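Local atomic coordinates of AvmM (Streptomyces sp. NBRC 109436, PDB entry 7FE6), a protein that catalyses macrocyclization through dehydration and Michael-type addition in the biosynthesis of alchivemycin A. Residues A26-V31 with I41-F46; T58-V63 with C111-P116; I64-R69 with E151-F156; F77-K82 with A138-A143. All blocks are in the same frame, centred on the assembly; numbering follows the deposited sequence.

Contact 1. Residues A26-V31 with I41-F46; sequences ADFIGV and IEFSVF
F46 lays its ring across D27 and I29 where strands 24-29 and 40-49 pair antiparallel, at one margin, within the chain, of one of the two facing sheets of a beta sandwich. D27 CB stands 3.5 Å from F46 CE2, and D27 O lies over one ring face, offset toward its rim. At the ring edge, I29 CG1 comes in near the plane, 3.5 Å from F46 CE1. With an alanine at F46, D27 CB and I29 CG1 would probably lose their shared partner, opening a gap near the bound alchivemycin A, about 6 Å from the F46 side chain.

Across the sheet from F46 lie F28 and V45, and F43 CE2 reaches the edge of the F28 ring. V45 CG2 makes an off-centre CH-pi contact 4.3 Å from the F28 ring centroid. With CG between backbone N and carbonyl carbon (chi1 61°), the F43 ring lies alongside V31 CG2.

E42 is salt-bridged to R141 and to R188 of the second subunit, whose S186 O is hydrogen-bonded to S44 OG. Reciprocal backbone bonds join D27 with F46 and I29 with S44. The straightest of them, S44 N to I29 O, is 3.0 Å long and 173° at the hydrogen.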
loop_
_atom_site.group_PDB
_atom_site.type_symbol
_atom_site.label_atom_id
_atom_site.label_comp_id
_atom_site.label_asym_id
_atom_site.label_seq_id
_atom_site.Cartn_x
_atom_site.Cartn_y
_atom_site.Cartn_z
ATOM N N ALA A 26 -5.679 5.015 6.357
ATOM C CA ALA A 26 -5.059 5.864 5.342
ATOM C C ALA A 26 -4.111 5.058 4.448
ATOM O O ALA A 26 -3.461 4.109 4.896
ATOM C CB ALA A 26 -4.304 7.023 5.981
ATOM N N ASP A 27 -3.998 5.479 3.183
ATOM C CA ASP A 27 -3.119 4.823 2.224
ATOM C C ASP A 27 -2.239 5.840 1.502
ATOM O O ASP A 27 -2.657 6.974 1.236
ATOM C CB ASP A 27 -3.903 4.015 1.195
ATOM C CG ASP A 27 -4.701 2.913 1.841
ATOM O OD1 ASP A 27 -4.095 2.071 2.531
ATOM O OD2 ASP A 27 -5.932 2.863 1.647
ATOM N N PHE A 28 -1.006 5.420 1.197
ATOM C CA PHE A 28 -0.054 6.205 0.424
ATOM C C PHE A 28 0.056 5.659 -0.997
ATOM O O PHE A 28 -0.020 4.446 -1.228
ATOM C CB PHE A 28 1.335 6.189 1.080
ATOM C CG PHE A 28 1.442 7.003 2.350
ATOM C CD1 PHE A 28 1.560 8.391 2.298
ATOM C CD2 PHE A 28 1.503 6.387 3.589
ATOM C CE1 PHE A 28 1.696 9.138 3.452
ATOM C CE2 PHE A 28 1.635 7.156 4.764
ATOM C CZ PHE A 28 1.720 8.521 4.685
ATOM N N ILE A 29 0.261 6.564 -1.952
ATOM C CA ILE A 29 0.572 6.204 -3.334
ATOM C C ILE A 29 1.758 7.046 -3.780
ATOM O O ILE A 29 1.721 8.275 -3.655
ATOM C CB ILE A 29 -0.614 6.433 -4.294
ATOM C CG1 ILE A 29 -1.773 5.479 -3.998
ATOM C CG2 ILE A 29 -0.166 6.233 -5.747
ATOM C CD1 ILE A 29 -1.473 4.014 -4.334
ATOM N N GLY A 30 2.811 6.394 -4.289
ATOM C CA GLY A 30 3.883 7.101 -4.953
ATOM C C GLY A 30 4.930 7.709 -4.051
ATOM O O GLY A 30 5.717 8.537 -4.518
ATOM N N VAL A 31 4.965 7.337 -2.775
ATOM C CA VAL A 31 6.041 7.741 -1.871
ATOM C C VAL A 31 7.320 6.987 -2.232
ATOM O O VAL A 31 7.342 5.748 -2.163
ATOM C CB VAL A 31 5.668 7.471 -0.406
ATOM C CG1 VAL A 31 6.756 8.038 0.531
ATOM C CG2 VAL A 31 4.318 8.073 -0.098
ATOM N N ILE A 41 9.185 15.960 -4.703
ATOM C CA ILE A 41 8.392 14.800 -5.058
ATOM C C ILE A 41 6.923 15.137 -4.842
ATOM O O ILE A 41 6.563 15.972 -3.999
ATOM C CB ILE A 41 8.787 13.564 -4.232
ATOM C CG1 ILE A 41 8.407 13.798 -2.769
ATOM C CG2 ILE A 41 10.294 13.254 -4.420
ATOM C CD1 ILE A 41 8.289 12.577 -1.958
ATOM N N GLU A 42 6.071 14.468 -5.610
ATOM C CA GLU A 42 4.632 14.512 -5.417
ATOM C C GLU A 42 4.161 13.100 -5.128
ATOM O O GLU A 42 4.544 12.168 -5.830
ATOM C CB GLU A 42 3.917 15.055 -6.654
ATOM C CG GLU A 42 2.388 15.132 -6.510
ATOM C CD GLU A 42 1.730 16.013 -7.578
ATOM O OE1 GLU A 42 2.428 16.888 -8.169
ATOM O OE2 GLU A 42 0.496 15.829 -7.816
ATOM N N PHE A 43 3.347 12.943 -4.096
ATOM C CA PHE A 43 2.674 11.688 -3.793
ATOM C C PHE A 43 1.229 12.003 -3.423
ATOM O O PHE A 43 0.808 13.161 -3.388
ATOM C CB PHE A 43 3.377 10.895 -2.678
ATOM C CG PHE A 43 3.436 11.615 -1.356
ATOM C CD1 PHE A 43 4.497 12.466 -1.057
ATOM C CD2 PHE A 43 2.415 11.472 -0.419
ATOM C CE1 PHE A 43 4.548 13.137 0.152
ATOM C CE2 PHE A 43 2.471 12.129 0.791
ATOM C CZ PHE A 43 3.547 12.974 1.073
ATOM N N SER A 44 0.441 10.959 -3.221
ATOM C CA SER A 44 -0.919 11.144 -2.780
ATOM C C SER A 44 -1.137 10.302 -1.534
ATOM O O SER A 44 -0.433 9.323 -1.280
ATOM C CB SER A 44 -1.958 10.829 -3.880
ATOM O OG SER A 44 -2.180 9.446 -4.069
ATOM N N VAL A 45 -2.076 10.751 -0.719
ATOM C CA VAL A 45 -2.445 10.060 0.504
ATOM C C VAL A 45 -3.934 10.313 0.694
ATOM O O VAL A 45 -4.434 11.401 0.387
ATOM C CB VAL A 45 -1.574 10.540 1.701
ATOM C CG1 VAL A 45 -1.506 12.076 1.766
ATOM C CG2 VAL A 45 -2.048 9.956 3.046
ATOM N N PHE A 46 -4.654 9.308 1.169
ATOM C CA PHE A 46 -6.096 9.435 1.245
ATOM C C PHE A 46 -6.588 8.650 2.448
ATOM O O PHE A 46 -6.031 7.602 2.782
ATOM C CB PHE A 46 -6.786 8.961 -0.051
ATOM C CG PHE A 46 -6.089 7.807 -0.764
ATOM C CD1 PHE A 46 -5.004 8.041 -1.603
ATOM C CD2 PHE A 46 -6.563 6.500 -0.630
ATOM C CE1 PHE A 46 -4.364 6.997 -2.255
ATOM C CE2 PHE A 46 -5.939 5.436 -1.285
ATOM C CZ PHE A 46 -4.836 5.682 -2.110
#

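Contact 2. Residues T58-V63 with C111-P116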
loop_
_atom_site.group_PDB
_atom_site.type_symbol
_atom_site.label_atom_id
_atom_site.label_comp_id
_atom_site.label_asym_id
_atom_site.label_seq_id
_atom_site.Cartn_x
_atom_site.Cartn_y
_atom_site.Cartn_z
ATOM N N THR A 58 -13.840 16.036 9.031
ATOM C CA THR A 58 -12.587 15.297 9.027
ATOM C C THR A 58 -11.534 16.093 8.285
ATOM O O THR A 58 -11.848 16.839 7.354
ATOM C CB THR A 58 -12.700 13.950 8.334
ATOM O OG1 THR A 58 -13.038 14.181 6.962
ATOM C CG2 THR A 58 -13.738 13.041 9.005
ATOM N N GLY A 59 -10.275 15.860 8.660
ATOM C CA GLY A 59 -9.136 16.391 7.936
ATOM C C GLY A 59 -7.910 15.539 8.177
ATOM O O GLY A 59 -7.801 14.851 9.196
ATOM N N LEU A 60 -6.979 15.598 7.228
ATOM C CA LEU A 60 -5.762 14.797 7.295
ATOM C C LEU A 60 -4.643 15.522 8.042
ATOM O O LEU A 60 -4.411 16.722 7.850
ATOM C CB LEU A 60 -5.264 14.442 5.889
ATOM C CG LEU A 60 -3.960 13.619 5.895
ATOM C CD1 LEU A 60 -4.180 12.233 6.491
ATOM C CD2 LEU A 60 -3.201 13.582 4.569
ATOM N N ASN A 61 -3.923 14.768 8.865
ATOM C CA ASN A 61 -2.647 15.194 9.421
ATOM C C ASN A 61 -1.537 14.316 8.851
ATOM O O ASN A 61 -1.750 13.135 8.546
ATOM C CB ASN A 61 -2.654 15.122 10.955
ATOM C CG ASN A 61 -3.771 15.962 11.574
ATOM O OD1 ASN A 61 -3.711 17.192 11.580
ATOM N ND2 ASN A 61 -4.819 15.292 12.062
ATOM N N LEU A 62 -0.362 14.924 8.666
ATOM C CA LEU A 62 0.827 14.282 8.114
ATOM C C LEU A 62 1.987 14.541 9.066
ATOM O O LEU A 62 2.205 15.684 9.481
ATOM C CB LEU A 62 1.151 14.834 6.725
ATOM C CG LEU A 62 1.587 13.924 5.587
ATOM C CD1 LEU A 62 0.525 12.892 5.238
ATOM C CD2 LEU A 62 1.855 14.801 4.409
ATOM N N VAL A 63 2.704 13.492 9.454
ATOM C CA VAL A 63 3.808 13.630 10.398
ATOM C C VAL A 63 5.109 13.254 9.713
ATOM O O VAL A 63 5.209 12.188 9.104
ATOM C CB VAL A 63 3.597 12.775 11.655
ATOM C CG1 VAL A 63 4.723 13.009 12.621
ATOM C CG2 VAL A 63 2.281 13.131 12.295
ATOM N N CYS A 111 1.890 18.020 10.810
ATOM C CA CYS A 111 1.336 19.047 9.936
ATOM C C CYS A 111 -0.118 18.766 9.588
ATOM O O CYS A 111 -0.472 17.647 9.198
ATOM C CB CYS A 111 2.145 19.160 8.648
ATOM S SG CYS A 111 3.830 19.555 8.940
ATOM N N GLN A 112 -0.940 19.801 9.670
ATOM C CA GLN A 112 -2.337 19.693 9.289
ATOM C C GLN A 112 -2.498 19.954 7.793
ATOM O O GLN A 112 -2.081 20.997 7.286
ATOM C CB GLN A 112 -3.189 20.662 10.112
ATOM C CG GLN A 112 -4.683 20.453 9.948
ATOM C CD GLN A 112 -5.521 21.420 10.787
ATOM O OE1 GLN A 112 -6.680 21.688 10.468
ATOM N NE2 GLN A 112 -4.953 21.903 11.889
ATOM N N LEU A 113 -3.135 19.009 7.104
ATOM C CA LEU A 113 -3.480 19.113 5.686
ATOM C C LEU A 113 -4.994 18.996 5.495
ATOM O O LEU A 113 -5.452 18.183 4.679
ATOM C CB LEU A 113 -2.771 18.009 4.879
ATOM C CG LEU A 113 -1.305 18.215 4.482
ATOM C CD1 LEU A 113 -0.390 18.251 5.711
ATOM C CD2 LEU A 113 -0.872 17.098 3.546
ATOM N N SER A 114 -5.774 19.842 6.191
ATOM C CA SER A 114 -7.225 19.734 6.192
ATOM C C SER A 114 -7.805 20.700 5.165
ATOM O O SER A 114 -7.091 21.472 4.520
ATOM C CB SER A 114 -7.813 20.056 7.569
ATOM O OG SER A 114 -7.633 21.441 7.932
ATOM N N GLY A 115 -9.119 20.641 5.000
ATOM C CA GLY A 115 -9.812 21.609 4.185
ATOM C C GLY A 115 -10.834 20.986 3.260
ATOM O O GLY A 115 -10.872 19.765 3.066
ATOM N N PRO A 116 -11.674 21.833 2.659
ATOM C CA PRO A 116 -12.691 21.339 1.721
ATOM C C PRO A 116 -12.057 20.629 0.534
ATOM O O PRO A 116 -10.946 20.960 0.098
ATOM C CB PRO A 116 -13.412 22.613 1.273
ATOM C CG PRO A 116 -13.033 23.656 2.278
ATOM C CD PRO A 116 -11.715 23.295 2.832
HETATM O O HOH W 1 -7.375 16.597 4.736
#
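L62 and L113 meet through their branches, and the backbone bonds beside them set the register of strands 57-66 and 107-113. By hydrogen bonding, L62 and C111 form a reciprocal pair: L62 N reaches C111 O at 2.8 Å with an angle of 168° at the hydrogen, and C111 N returns to L62 O. Two residues further on, past the non-hydrogen-bonded pair N61 and Q112, L113 N donates to L60 O at 2.7 Å, and a water bridges L60 N and L113 O.

Apolar contacts lie on the face of L60, L62 and L113. L62 CD2 approaches L113 CD2 to 3.7 Å, the two side chains crossing at a slant, and L113 CD1 rests on L62 CB.

Polar side chains take the other face. N61 OD1 lies 3.8 Å from Q112 CG, a van der Waals approach with the amide planes 70° apart; N61 ND2 bonds to the backbone O of F175 and L158. The extended Q112 chain accepts from S114 OG at OE1, 2.7 Å away, and donates from NE2 to G173 O. A leucine at Q112 would probably leave S114 OG and G173 O without these mates and free the S114 hydroxyl to turn. With leucines turned to the facing sheet, where L60 and L62 touch V45, and amides on the other side, this is an antiparallel strand pair in one sheet of a beta sandwich.

Contact 3. Residues I64-R69 with E151-F156; sequences IWFSDR and EHAGIF
W65 and G154 form a reciprocal hydrogen-bonded pair, each bond 3.1 Å (W65 N to G154 O, G154 N to W65 O), between antiparallel strand segments whose axes lie 4.9 Å apart at 163°. Beyond it H152 O is gripped twice by S67, through its backbone N at 3.0 Å and through OG at 2.7 Å. The serine hydroxyl can do this because chi1 of 75° places OG between the backbone N and the carbonyl carbon, turned back onto the facing chain; it also lies at the edge of the H152 ring.

The W65 side chain spans two aromatic neighbours. Its CZ3 comes 3.6 Å from H152 NE2 with the ring planes at 86°, an oblique meeting, while CE3 stands at the edge of the F156 ring. H152 ND1 continues outward to H139 of the third subunit. On the other face, A153 CB packs 3.6 Å from F66 CD1.

Past the strand end, D68 OD2 takes the E151 N-H on its syn side at 2.7 Å, nearly straight, and D68 OD1 is bonded to S150. The carboxylate of E151 goes to R188. Together these contacts make an antiparallel strand pair of a beta sandwich, with S67 and D68 bonding to the backbone where the chain turns the corner between the two sheets.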
loop_
_atom_site.group_PDB
_atom_site.type_symbol
_atom_site.label_atom_id
_atom_site.label_comp_id
_atom_site.label_asym_id
_atom_site.label_seq_id
_atom_site.Cartn_x
_atom_site.Cartn_y
_atom_site.Cartn_z
ATOM N N ILE A 64 6.097 14.140 9.786
ATOM C CA ILE A 64 7.429 13.849 9.274
ATOM C C ILE A 64 8.339 13.616 10.465
ATOM O O ILE A 64 8.349 14.418 11.402
ATOM C CB ILE A 64 7.956 14.969 8.368
ATOM C CG1 ILE A 64 6.967 15.201 7.216
ATOM C CG2 ILE A 64 9.349 14.584 7.859
ATOM C CD1 ILE A 64 7.413 16.249 6.221
ATOM N N TRP A 65 9.064 12.504 10.450
ATOM C CA TRP A 65 9.826 12.020 11.593
ATOM C C TRP A 65 11.227 11.635 11.144
ATOM O O TRP A 65 11.388 10.919 10.150
ATOM C CB TRP A 65 9.131 10.822 12.248
ATOM C CG TRP A 65 9.935 10.122 13.343
ATOM C CD1 TRP A 65 10.358 10.660 14.530
ATOM C CD2 TRP A 65 10.337 8.735 13.370
ATOM N NE1 TRP A 65 11.024 9.703 15.277
ATOM C CE2 TRP A 65 11.018 8.517 14.591
ATOM C CE3 TRP A 65 10.201 7.666 12.474
ATOM C CZ2 TRP A 65 11.555 7.281 14.937
ATOM C CZ3 TRP A 65 10.733 6.437 12.822
ATOM C CH2 TRP A 65 11.403 6.256 14.043
ATOM N N PHE A 66 12.231 12.121 11.861
ATOM C CA PHE A 66 13.611 11.666 11.697
ATOM C C PHE A 66 14.003 10.880 12.938
ATOM O O PHE A 66 13.937 11.404 14.051
ATOM C CB PHE A 66 14.576 12.836 11.485
ATOM C CG PHE A 66 14.451 13.515 10.137
ATOM C CD1 PHE A 66 13.555 13.063 9.185
ATOM C CD2 PHE A 66 15.252 14.613 9.825
ATOM C CE1 PHE A 66 13.451 13.695 7.949
ATOM C CE2 PHE A 66 15.151 15.245 8.587
ATOM C CZ PHE A 66 14.243 14.784 7.648
ATOM N N SER A 67 14.417 9.634 12.745
ATOM C CA SER A 67 14.785 8.798 13.873
ATOM C C SER A 67 16.209 9.051 14.354
ATOM O O SER A 67 16.561 8.606 15.456
ATOM C CB SER A 67 14.655 7.329 13.500
ATOM O OG SER A 67 15.729 6.971 12.664
ATOM N N ASP A 68 17.040 9.722 13.547
ATOM C CA ASP A 68 18.482 9.772 13.767
ATOM C C ASP A 68 19.014 11.190 13.898
ATOM O O ASP A 68 20.219 11.410 13.741
ATOM C CB ASP A 68 19.210 9.027 12.645
ATOM C CG ASP A 68 18.841 9.537 11.260
ATOM O OD1 ASP A 68 17.846 10.282 11.135
ATOM O OD2 ASP A 68 19.536 9.168 10.286
ATOM N N ARG A 69 18.151 12.149 14.209
ATOM C CA ARG A 69 18.548 13.514 14.517
ATOM C C ARG A 69 17.331 14.261 15.034
ATOM O O ARG A 69 16.191 13.909 14.708
ATOM C CB ARG A 69 19.136 14.204 13.291
ATOM C CG ARG A 69 18.265 14.132 12.062
ATOM C CD ARG A 69 19.085 14.506 10.848
ATOM N NE ARG A 69 19.606 15.867 10.955
ATOM C CZ ARG A 69 20.451 16.407 10.085
ATOM N NH1 ARG A 69 20.882 15.704 9.047
ATOM N NH2 ARG A 69 20.878 17.646 10.254
ATOM N N GLU A 151 18.888 8.718 7.661
ATOM C CA GLU A 151 19.021 7.334 7.253
ATOM C C GLU A 151 17.874 6.441 7.725
ATOM O O GLU A 151 17.828 5.259 7.361
ATOM C CB GLU A 151 20.387 6.823 7.702
ATOM C CG GLU A 151 21.448 7.452 6.803
ATOM C CD GLU A 151 21.134 7.129 5.334
ATOM O OE1 GLU A 151 21.131 5.900 5.024
ATOM O OE2 GLU A 151 20.801 8.056 4.534
ATOM N N HIS A 152 16.941 6.975 8.504
ATOM C CA HIS A 152 15.695 6.266 8.764
ATOM C C HIS A 152 14.657 7.289 9.205
ATOM O O HIS A 152 14.736 7.829 10.315
ATOM C CB HIS A 152 15.860 5.156 9.799
ATOM C CG HIS A 152 14.553 4.571 10.243
ATOM N ND1 HIS A 152 13.664 3.986 9.363
ATOM C CD2 HIS A 152 13.956 4.538 11.460
ATOM C CE1 HIS A 152 12.591 3.588 10.027
ATOM N NE2 HIS A 152 12.743 3.912 11.300
ATOM N N ALA A 153 13.672 7.514 8.344
ATOM C CA ALA A 153 12.672 8.541 8.526
ATOM C C ALA A 153 11.343 7.960 8.083
ATOM O O ALA A 153 11.282 6.912 7.428
ATOM C CB ALA A 153 13.016 9.801 7.719
ATOM N N GLY A 154 10.271 8.657 8.414
ATOM C CA GLY A 154 8.961 8.215 7.981
ATOM C C GLY A 154 8.062 9.396 7.729
ATOM O O GLY A 154 8.189 10.452 8.368
ATOM N N ILE A 155 7.155 9.222 6.774
ATOM C CA ILE A 155 5.971 10.062 6.681
ATOM C C ILE A 155 4.817 9.252 7.251
ATOM O O ILE A 155 4.626 8.080 6.887
ATOM C CB ILE A 155 5.696 10.496 5.237
ATOM C CG1 ILE A 155 6.950 11.124 4.637
ATOM C CG2 ILE A 155 4.573 11.500 5.209
ATOM C CD1 ILE A 155 6.853 11.439 3.143
ATOM N N PHE A 156 4.040 9.868 8.128
ATOM C CA PHE A 156 2.931 9.187 8.772
ATOM C C PHE A 156 1.629 9.914 8.489
ATOM O O PHE A 156 1.576 11.149 8.519
ATOM C CB PHE A 156 3.109 9.082 10.275
ATOM C CG PHE A 156 4.264 8.221 10.702
ATOM C CD1 PHE A 156 5.576 8.718 10.663
ATOM C CD2 PHE A 156 4.036 6.919 11.166
ATOM C CE1 PHE A 156 6.630 7.951 11.083
ATOM C CE2 PHE A 156 5.084 6.129 11.574
ATOM C CZ PHE A 156 6.397 6.647 11.538
#

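Contact 4. Residues F77-K82 with A138-A143; sequences FKLFYK and AHVRLA
Strands 77-83 and 135-144 are neighbours in the five-stranded antiparallel sheet, and F77-K82 with A138-A143 pair along their whole length, the segment axes 4.6 Å apart. Six backbone hydrogen bonds in three reciprocal pairs join K78 with A143, F80 with R141 and K82 with H139. F80 N to R141 O is the straightest, 2.9 Å and 172°, and K82 N to H139 O is the most bent, at 134°.

On the apolar face, L79 CD2 meets V140 CG1 at 3.4 Å, the side chains crossing at an angle. V140 offers this methyl because CG1 stands opposite the backbone N (chi1 -174°). L142 CD1 lies 3.9 Å from F77 CD1 and also touches L79 CG. Y81 sends its hydroxyl to S114 O in segment 111-116.

The other face is mixed, with K78, K82, H139 and R141 beside F80 and A143, and meets the second subunit. K82 and H139 run side by side, K82 CD 4.0 Å from H139 CD2, while K82 O lies at the edge of the imidazole. H139 also reaches H152 of that subunit. K82 NZ is held by S84 O and A86 O, and R141 pairs with E42 and has a cation-pi partner in W88. One apolar face against the opposing sheet and one mixed face at a subunit boundary mark this as an interior strand pair of a beta sandwich that builds a trimer.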
loop_
_atom_site.group_PDB
_atom_site.type_symbol
_atom_site.label_atom_id
_atom_site.label_comp_id
_atom_site.label_asym_id
_atom_site.label_seq_id
_atom_site.Cartn_x
_atom_site.Cartn_y
_atom_site.Cartn_z
ATOM N N PHE A 77 11.704 22.131 5.291
ATOM C CA PHE A 77 11.101 21.539 4.117
ATOM C C PHE A 77 9.970 22.427 3.613
ATOM O O PHE A 77 9.446 23.289 4.324
ATOM C CB PHE A 77 10.623 20.111 4.409
ATOM C CG PHE A 77 9.673 19.983 5.584
ATOM C CD1 PHE A 77 8.293 20.044 5.395
ATOM C CD2 PHE A 77 10.154 19.730 6.864
ATOM C CE1 PHE A 77 7.423 19.890 6.464
ATOM C CE2 PHE A 77 9.281 19.572 7.932
ATOM C CZ PHE A 77 7.909 19.645 7.725
ATOM N N LYS A 78 9.642 22.234 2.347
ATOM C CA LYS A 78 8.504 22.888 1.731
ATOM C C LYS A 78 7.406 21.860 1.506
ATOM O O LYS A 78 7.679 20.716 1.118
ATOM C CB LYS A 78 8.891 23.552 0.415
ATOM C CG LYS A 78 9.740 24.755 0.609
ATOM C CD LYS A 78 10.019 25.429 -0.697
ATOM C CE LYS A 78 10.947 26.591 -0.471
ATOM N NZ LYS A 78 10.333 27.674 0.366
ATOM N N LEU A 79 6.166 22.275 1.769
ATOM C CA LEU A 79 5.034 21.358 1.803
ATOM C C LEU A 79 3.825 22.038 1.180
ATOM O O LEU A 79 3.355 23.056 1.695
ATOM C CB LEU A 79 4.726 20.923 3.241
ATOM C CG LEU A 79 4.282 19.470 3.480
ATOM C CD1 LEU A 79 3.601 19.329 4.839
ATOM C CD2 LEU A 79 3.399 18.951 2.380
ATOM N N PHE A 80 3.327 21.478 0.079
ATOM C CA PHE A 80 2.091 21.928 -0.554
ATOM C C PHE A 80 1.125 20.764 -0.668
ATOM O O PHE A 80 1.533 19.600 -0.800
ATOM C CB PHE A 80 2.334 22.493 -1.954
ATOM C CG PHE A 80 3.007 23.823 -1.958
ATOM C CD1 PHE A 80 4.379 23.922 -1.694
ATOM C CD2 PHE A 80 2.278 24.978 -2.239
ATOM C CE1 PHE A 80 5.009 25.156 -1.703
ATOM C CE2 PHE A 80 2.898 26.236 -2.253
ATOM C CZ PHE A 80 4.263 26.331 -1.975
ATOM N N TYR A 81 -0.165 21.075 -0.650
ATOM C CA TYR A 81 -1.137 20.008 -0.767
ATOM C C TYR A 81 -2.393 20.540 -1.423
ATOM O O TYR A 81 -2.610 21.755 -1.544
ATOM C CB TYR A 81 -1.447 19.368 0.591
ATOM C CG TYR A 81 -2.325 20.190 1.515
ATOM C CD1 TYR A 81 -1.792 21.266 2.234
ATOM C CD2 TYR A 81 -3.660 19.861 1.715
ATOM C CE1 TYR A 81 -2.566 22.013 3.095
ATOM C CE2 TYR A 81 -4.456 20.599 2.576
ATOM C CZ TYR A 81 -3.901 21.689 3.272
ATOM O OH TYR A 81 -4.671 22.442 4.149
ATOM N N LYS A 82 -3.232 19.587 -1.822
ATOM C CA LYS A 82 -4.473 19.862 -2.531
ATOM C C LYS A 82 -5.436 18.762 -2.131
ATOM O O LYS A 82 -5.116 17.580 -2.302
ATOM C CB LYS A 82 -4.203 19.883 -4.038
ATOM C CG LYS A 82 -5.348 19.577 -4.958
ATOM C CD LYS A 82 -4.776 18.942 -6.227
ATOM C CE LYS A 82 -5.512 19.346 -7.462
ATOM N NZ LYS A 82 -6.965 18.998 -7.382
ATOM N N ALA A 138 -5.395 13.866 -0.215
ATOM C CA ALA A 138 -4.485 14.987 -0.340
ATOM C C ALA A 138 -3.446 14.596 -1.374
ATOM O O ALA A 138 -2.818 13.534 -1.256
ATOM C CB ALA A 138 -3.829 15.341 0.999
ATOM N N HIS A 139 -3.296 15.414 -2.405
ATOM C CA HIS A 139 -2.119 15.338 -3.257
ATOM C C HIS A 139 -1.045 16.213 -2.607
ATOM O O HIS A 139 -1.336 17.336 -2.189
ATOM C CB HIS A 139 -2.456 15.823 -4.668
ATOM C CG HIS A 139 -3.525 15.025 -5.351
ATOM N ND1 HIS A 139 -3.242 14.032 -6.272
ATOM C CD2 HIS A 139 -4.878 15.055 -5.229
ATOM C CE1 HIS A 139 -4.377 13.504 -6.704
ATOM N NE2 HIS A 139 -5.383 14.109 -6.090
ATOM N N VAL A 140 0.176 15.702 -2.473
ATOM C CA VAL A 140 1.167 16.361 -1.625
ATOM C C VAL A 140 2.469 16.563 -2.398
ATOM O O VAL A 140 3.019 15.608 -2.956
ATOM C CB VAL A 140 1.447 15.549 -0.346
ATOM C CG1 VAL A 140 2.356 16.337 0.557
ATOM C CG2 VAL A 140 0.194 15.199 0.352
ATOM N N ARG A 141 2.992 17.787 -2.376
ATOM C CA ARG A 141 4.291 18.096 -2.953
ATOM C C ARG A 141 5.257 18.448 -1.827
ATOM O O ARG A 141 5.000 19.377 -1.037
ATOM C CB ARG A 141 4.194 19.227 -3.970
ATOM C CG ARG A 141 3.556 18.830 -5.281
ATOM C CD ARG A 141 3.164 20.049 -6.122
ATOM N NE ARG A 141 2.551 19.656 -7.377
ATOM C CZ ARG A 141 1.799 20.443 -8.142
ATOM N NH1 ARG A 141 1.530 21.699 -7.786
ATOM N NH2 ARG A 141 1.276 19.958 -9.267
ATOM N N LEU A 142 6.380 17.724 -1.781
ATOM C CA LEU A 142 7.288 17.762 -0.651
ATOM C C LEU A 142 8.713 17.871 -1.155
ATOM O O LEU A 142 9.090 17.215 -2.134
ATOM C CB LEU A 142 7.152 16.517 0.212
ATOM C CG LEU A 142 8.091 16.399 1.405
ATOM C CD1 LEU A 142 7.897 17.567 2.353
ATOM C CD2 LEU A 142 7.854 15.083 2.111
ATOM N N ALA A 143 9.488 18.720 -0.484
ATOM C CA ALA A 143 10.895 18.911 -0.787
ATOM C C ALA A 143 11.611 19.257 0.508
ATOM O O ALA A 143 11.183 20.163 1.229
ATOM C CB ALA A 143 11.090 20.018 -1.835
#

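In the fold
All four contacts are largely buried antiparallel strand pairs, but they serve two facing sheets. Contacts 1 and 4 share one sheet, where strands 40-49 and 135-144 are neighbours, joined by probable backbone bonds V45 O to A138 N and F43 O to V140 N. Contacts 2 and 3 both use strand 57-66 of the other. Between the sheets the chemistry is apolar: V45 CG1 packs on L60 CD2, and I64 CD1 on F77 CE1. Outward-facing chemistry differs. Contacts 1 and 4 meet the second subunit and contact 3 the third, through salt bridges, hydrogen bonds, a histidine pair and apolar packing, whereas contact 2 touches no other chain and its amides bond within their own.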